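Local atomic coordinates of catalase (Pseudomonas syringae, PDB entry 1M7S), a protein that decomposes hydrogen peroxide into water and oxygen with the aid of a heme cofactor, protecting cells from its toxic effects. Residues Lys425-Leu430 and Gly461-Glu466; Glu436-Thr441 and Asn447-Tyr452. All blocks are in the same frame, centred on the assembly; numbering follows the deposited sequence.

Overall arrangement
The catalase chain runs from its antiparallel beta barrel to a C-terminal group of helices, where both contacts lie. Helix 424-438 comes first and supplies one segment to each contact: 425-430 near its start and 436-441 where it gives way to a turn. Contact 2 closes a short loop, bringing 447-452 of helix 443-456 back onto Leu438, where helix 424-438 leads into the turn. The chain then enters helix 458-467, and contact 1 closes a longer loop by returning 461-466 to the beginning of helix 424-438. The shorter loop thus falls within the longer one. The contact centres are 12 Å apart, bridged by Val464, which packs on both Leu450 and Leu438, so three successive helices are tied together.

Contact 1 (Lys425-Leu430 and Gly461-Glu466); sequences KEKTDL and GTRVAE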
loop_
_atom_site.group_PDB
_atom_site.type_symbol
_atom_site.label_atom_id
_atom_site.label_comp_id
_atom_site.label_asym_id
_atom_site.label_seq_id
_atom_site.Cartn_x
_atom_site.Cartn_y
_atom_site.Cartn_z
ATOM N N LYS A 425 -16.098 43.563 23.075
ATOM C CA LYS A 425 -14.716 43.181 22.785
ATOM C C LYS A 425 -14.704 41.993 21.809
ATOM O O LYS A 425 -13.941 42.010 20.837
ATOM C CB LYS A 425 -13.993 42.800 24.072
ATOM C CG LYS A 425 -12.552 42.317 23.865
ATOM C CD LYS A 425 -12.338 41.076 24.721
ATOM C CE LYS A 425 -10.909 40.561 24.707
ATOM N NZ LYS A 425 -10.202 40.715 23.397
ATOM N N GLU A 426 -15.574 41.012 22.069
ATOM C CA GLU A 426 -15.631 39.827 21.193
ATOM C C GLU A 426 -16.090 40.253 19.801
ATOM O O GLU A 426 -15.658 39.735 18.762
ATOM C CB GLU A 426 -16.503 38.728 21.782
ATOM C CG GLU A 426 -16.010 38.083 23.066
ATOM C CD GLU A 426 -17.055 37.307 23.847
ATOM O OE1 GLU A 426 -18.288 37.538 23.746
ATOM O OE2 GLU A 426 -16.674 36.397 24.636
ATOM N N LYS A 427 -17.020 41.204 19.714
ATOM C CA LYS A 427 -17.486 41.692 18.433
ATOM C C LYS A 427 -16.322 42.309 17.652
ATOM O O LYS A 427 -16.178 42.075 16.458
ATOM C CB LYS A 427 -18.611 42.733 18.589
ATOM C CG LYS A 427 -20.004 42.094 18.783
ATOM C CD LYS A 427 -21.023 43.243 18.720
ATOM C CE LYS A 427 -22.425 42.817 19.121
ATOM N NZ LYS A 427 -22.408 42.329 20.535
ATOM N N THR A 428 -15.540 43.147 18.316
ATOM C CA THR A 428 -14.387 43.808 17.666
ATOM C C THR A 428 -13.359 42.835 17.107
ATOM O O THR A 428 -12.847 43.055 16.008
ATOM C CB THR A 428 -13.782 44.782 18.703
ATOM O OG1 THR A 428 -14.836 45.760 18.887
ATOM C CG2 THR A 428 -12.503 45.408 18.211
ATOM N N ASP A 429 -13.027 41.819 17.852
ATOM C CA ASP A 429 -12.085 40.771 17.429
ATOM C C ASP A 429 -12.678 39.985 16.277
ATOM O O ASP A 429 -11.966 39.795 15.263
ATOM C CB ASP A 429 -11.689 39.874 18.601
ATOM C CG ASP A 429 -10.827 40.615 19.604
ATOM O OD1 ASP A 429 -10.240 41.651 19.198
ATOM O OD2 ASP A 429 -10.728 40.185 20.777
ATOM N N LEU A 430 -13.964 39.596 16.365
ATOM C CA LEU A 430 -14.596 38.896 15.234
ATOM C C LEU A 430 -14.492 39.696 13.955
ATOM O O LEU A 430 -14.111 39.268 12.868
ATOM C CB LEU A 430 -16.063 38.576 15.547
ATOM C CG LEU A 430 -16.952 38.186 14.344
ATOM C CD1 LEU A 430 -16.497 36.921 13.641
ATOM C CD2 LEU A 430 -18.385 38.085 14.802
ATOM N N GLY A 461 -22.256 43.149 9.279
ATOM C CA GLY A 461 -21.923 43.356 7.886
ATOM C C GLY A 461 -21.294 44.717 7.566
ATOM O O GLY A 461 -20.301 44.813 6.842
ATOM N N THR A 462 -21.793 45.795 8.172
ATOM C CA THR A 462 -21.175 47.110 7.954
ATOM C C THR A 462 -19.746 47.165 8.466
ATOM O O THR A 462 -18.865 47.739 7.834
ATOM C CB THR A 462 -22.006 48.204 8.661
ATOM O OG1 THR A 462 -23.288 48.204 8.038
ATOM C CG2 THR A 462 -21.310 49.564 8.572
ATOM N N ARG A 463 -19.457 46.606 9.643
ATOM C CA ARG A 463 -18.105 46.723 10.198
ATOM C C ARG A 463 -17.171 45.814 9.422
ATOM O O ARG A 463 -16.036 46.220 9.187
ATOM C CB ARG A 463 -18.111 46.370 11.681
ATOM C CG ARG A 463 -18.974 47.343 12.526
ATOM C CD ARG A 463 -19.031 46.833 13.976
ATOM N NE ARG A 463 -17.762 46.968 14.655
ATOM C CZ ARG A 463 -17.430 46.624 15.898
ATOM N NH1 ARG A 463 -18.336 46.081 16.712
ATOM N NH2 ARG A 463 -16.191 46.831 16.348
ATOM N N VAL A 464 -17.590 44.577 9.140
ATOM C CA VAL A 464 -16.637 43.735 8.367
ATOM C C VAL A 464 -16.435 44.339 6.978
ATOM O O VAL A 464 -15.316 44.321 6.503
ATOM C CB VAL A 464 -17.152 42.308 8.197
ATOM C CG1 VAL A 464 -16.169 41.462 7.410
ATOM C CG2 VAL A 464 -17.365 41.766 9.615
ATOM N N ALA A 465 -17.473 44.925 6.375
ATOM C CA ALA A 465 -17.302 45.614 5.088
ATOM C C ALA A 465 -16.261 46.734 5.135
ATOM O O ALA A 465 -15.578 46.979 4.124
ATOM C CB ALA A 465 -18.634 46.191 4.643
ATOM N N GLU A 466 -16.157 47.505 6.209
ATOM C CA GLU A 466 -15.158 48.557 6.313
ATOM C C GLU A 466 -13.741 47.958 6.371
ATOM O O GLU A 466 -12.827 48.383 5.673
ATOM C CB GLU A 466 -15.374 49.415 7.551
#
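The C-terminal alpha-helical domain of the catalase brings helix 424-438 beside helix 458-467, and at the surface Arg463 spans the gap to Thr428. The CA atoms of these two residues are 8.8 Å apart. Arg463 leaves its helix toward the partner and bends once, at chi3 70°, which carries the guanidinium across to the threonine hydroxyl. Its NH2 donates to Thr428 OG1 at 3.1 Å with an N-H...O angle of 159°. The oxygen meets the guanidinium at its edge, lying close to its plane. Thr428 OG1 is also bonded to Ala424 O one turn back, so the hydroxyl relays between its own helix backbone and the arginine. Lys427 adds only its base: CB comes within 3.8 Å of Arg463 NH1 at an oblique angle. The rest of the lysine chain leads off to a cation-pi contact with Tyr419, leaving Lys427 NZ 6.7 Å from Arg463 NH1. Beneath this polar bridge, Arg463 and Val464 also rest on Val431 of helix 424-438. The bond from Arg463 to Thr428 thus joins the first and third of three successive helices at the surface of the catalase C-terminal helical domain, over the packing on Val431.

Contact 2 (Glu436-Thr441 and Asn447-Tyr452); sequences ESLADT and NIMLSY. Unlike the reference sequence in segment 447-452: Tyr452 (reference Val).
Ile448 O is gripped twice within helix 443-456: Ser451 OG donates to it at 2.7 Å, and Tyr452 N reaches it at 3.2 Å. The serine hydroxyl folds back along its own helix (chi1 76°) and approaches at a C=O...O angle of 125°, tilted from the carbonyl plane. The same oxygen sits over the centre of the Tyr452 ring, so one face of that ring is turned to it. Across the contact the join is wholly apolar and rests on Leu438, near the end of helix 424-438. This leucine is directed at the opposing helix and straddles two neighbouring residues with its fork. CD1 meets Leu450 CD2 at 3.7 Å, while CD2 lies 4.1 Å from Met449 CB. Leu438 chi1, at -126°, lies off the staggered positions, and in this setting its two methyls face different residues of the opposing helix. Met449 offers the root of its chain here and curls through two bends that take its end away from Leu438. Leu438 also opens a type I turn that runs to Thr441, with Thr441 N bonding to Leu438 O at 3.1 Å. A weak bond from Thr441 OG1 reaches the same oxygen. Phe159 of helix 155-163 packs against Leu438, Thr441 and Met449 alike, and Leu172 of helix 169-176 adjoins Met449. Leu450 meets Val475 of helix 472-480 and Val464 of helix 458-467, so the buried leucine pair lies at a junction of several helices.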
loop_
_atom_site.group_PDB
_atom_site.type_symbol
_atom_site.label_atom_id
_atom_site.label_comp_id
_atom_site.label_asym_id
_atom_site.label_seq_id
_atom_site.Cartn_x
_atom_site.Cartn_y
_atom_site.Cartn_z
ATOM N N GLU A 436 -9.998 41.040 7.953
ATOM C CA GLU A 436 -8.639 40.893 7.427
ATOM C C GLU A 436 -8.519 39.684 6.507
ATOM O O GLU A 436 -7.915 39.738 5.411
ATOM C CB GLU A 436 -7.608 40.789 8.583
ATOM C CG GLU A 436 -7.410 42.159 9.225
ATOM C CD GLU A 436 -6.570 42.206 10.487
ATOM O OE1 GLU A 436 -5.958 41.210 10.912
ATOM O OE2 GLU A 436 -6.530 43.292 11.128
ATOM N N SER A 437 -9.236 38.626 6.912
ATOM C CA SER A 437 -9.235 37.407 6.078
ATOM C C SER A 437 -9.883 37.554 4.720
ATOM O O SER A 437 -9.498 36.969 3.706
ATOM C CB SER A 437 -9.876 36.262 6.874
ATOM O OG SER A 437 -9.893 35.057 6.104
ATOM N N LEU A 438 -10.950 38.361 4.607
ATOM C CA LEU A 438 -11.722 38.581 3.428
ATOM C C LEU A 438 -11.172 39.689 2.533
ATOM O O LEU A 438 -11.605 39.789 1.377
ATOM C CB LEU A 438 -13.096 39.103 3.898
ATOM C CG LEU A 438 -14.427 38.494 3.518
ATOM C CD1 LEU A 438 -15.578 39.503 3.758
ATOM C CD2 LEU A 438 -14.491 37.887 2.134
ATOM N N ALA A 439 -10.249 40.493 3.031
ATOM C CA ALA A 439 -9.823 41.715 2.327
ATOM C C ALA A 439 -9.308 41.483 0.925
ATOM O O ALA A 439 -9.586 42.336 0.047
ATOM C CB ALA A 439 -8.760 42.475 3.118
ATOM N N ASP A 440 -8.593 40.371 0.671
ATOM C CA ASP A 440 -8.155 40.280 -0.734
ATOM C C ASP A 440 -8.961 39.315 -1.576
ATOM O O ASP A 440 -8.429 38.802 -2.555
ATOM C CB ASP A 440 -6.660 39.982 -0.787
ATOM C CG ASP A 440 -6.276 38.631 -0.286
ATOM O OD1 ASP A 440 -7.157 37.911 0.247
ATOM O OD2 ASP A 440 -5.098 38.221 -0.433
ATOM N N THR A 441 -10.213 39.040 -1.253
ATOM C CA THR A 441 -11.088 38.195 -2.052
ATOM C C THR A 441 -11.566 39.006 -3.269
ATOM O O THR A 441 -11.664 40.238 -3.157
ATOM C CB THR A 441 -12.275 37.770 -1.164
ATOM O OG1 THR A 441 -11.691 36.919 -0.123
ATOM C CG2 THR A 441 -13.427 37.112 -1.855
ATOM N N ASN A 447 -18.344 41.110 -1.908
ATOM C CA ASN A 447 -19.588 41.795 -1.554
ATOM C C ASN A 447 -20.713 40.799 -1.293
ATOM O O ASN A 447 -21.571 41.173 -0.505
ATOM C CB ASN A 447 -20.009 42.802 -2.630
ATOM C CG ASN A 447 -19.031 43.986 -2.614
ATOM O OD1 ASN A 447 -18.602 44.457 -1.575
ATOM N ND2 ASN A 447 -18.689 44.447 -3.808
ATOM N N ILE A 448 -20.647 39.614 -1.908
ATOM C CA ILE A 448 -21.710 38.621 -1.634
ATOM C C ILE A 448 -21.553 38.092 -0.208
ATOM O O ILE A 448 -22.528 37.931 0.532
ATOM C CB ILE A 448 -21.682 37.513 -2.660
ATOM C CG1 ILE A 448 -22.288 38.021 -3.999
ATOM C CG2 ILE A 448 -22.466 36.285 -2.146
ATOM C CD1 ILE A 448 -22.017 36.914 -5.051
ATOM N N MET A 449 -20.326 37.762 0.174
ATOM C CA MET A 449 -20.035 37.351 1.546
ATOM C C MET A 449 -20.520 38.407 2.526
ATOM O O MET A 449 -21.097 38.024 3.563
ATOM C CB MET A 449 -18.536 37.149 1.752
ATOM C CG MET A 449 -18.000 35.816 1.218
ATOM S SD MET A 449 -18.832 34.297 1.726
ATOM C CE MET A 449 -18.842 34.472 3.504
ATOM N N LEU A 450 -20.213 39.673 2.263
ATOM C CA LEU A 450 -20.639 40.769 3.153
ATOM C C LEU A 450 -22.139 40.865 3.278
ATOM O O LEU A 450 -22.699 41.165 4.348
ATOM C CB LEU A 450 -20.025 42.077 2.598
ATOM C CG LEU A 450 -18.513 42.201 2.855
ATOM C CD1 LEU A 450 -17.966 43.462 2.181
ATOM C CD2 LEU A 450 -18.117 42.164 4.326
ATOM N N SER A 451 -22.846 40.591 2.176
ATOM C CA SER A 451 -24.317 40.629 2.194
ATOM C C SER A 451 -24.856 39.578 3.152
ATOM O O SER A 451 -25.862 39.809 3.851
ATOM C CB SER A 451 -24.920 40.487 0.792
ATOM O OG SER A 451 -24.902 39.168 0.269
ATOM N N TYR A 452 -24.186 38.411 3.197
ATOM C CA TYR A 452 -24.607 37.381 4.163
ATOM C C TYR A 452 -24.472 37.862 5.583
ATOM O O TYR A 452 -25.368 37.689 6.411
ATOM C CB TYR A 452 -23.815 36.083 3.958
ATOM C CG TYR A 452 -23.994 35.474 2.568
ATOM C CD1 TYR A 452 -23.029 34.563 2.111
ATOM C CD2 TYR A 452 -25.110 35.698 1.780
ATOM C CE1 TYR A 452 -23.184 33.961 0.875
ATOM C CE2 TYR A 452 -25.258 35.123 0.530
ATOM C CZ TYR A 452 -24.290 34.238 0.083
ATOM O OH TYR A 452 -24.404 33.657 -1.149
#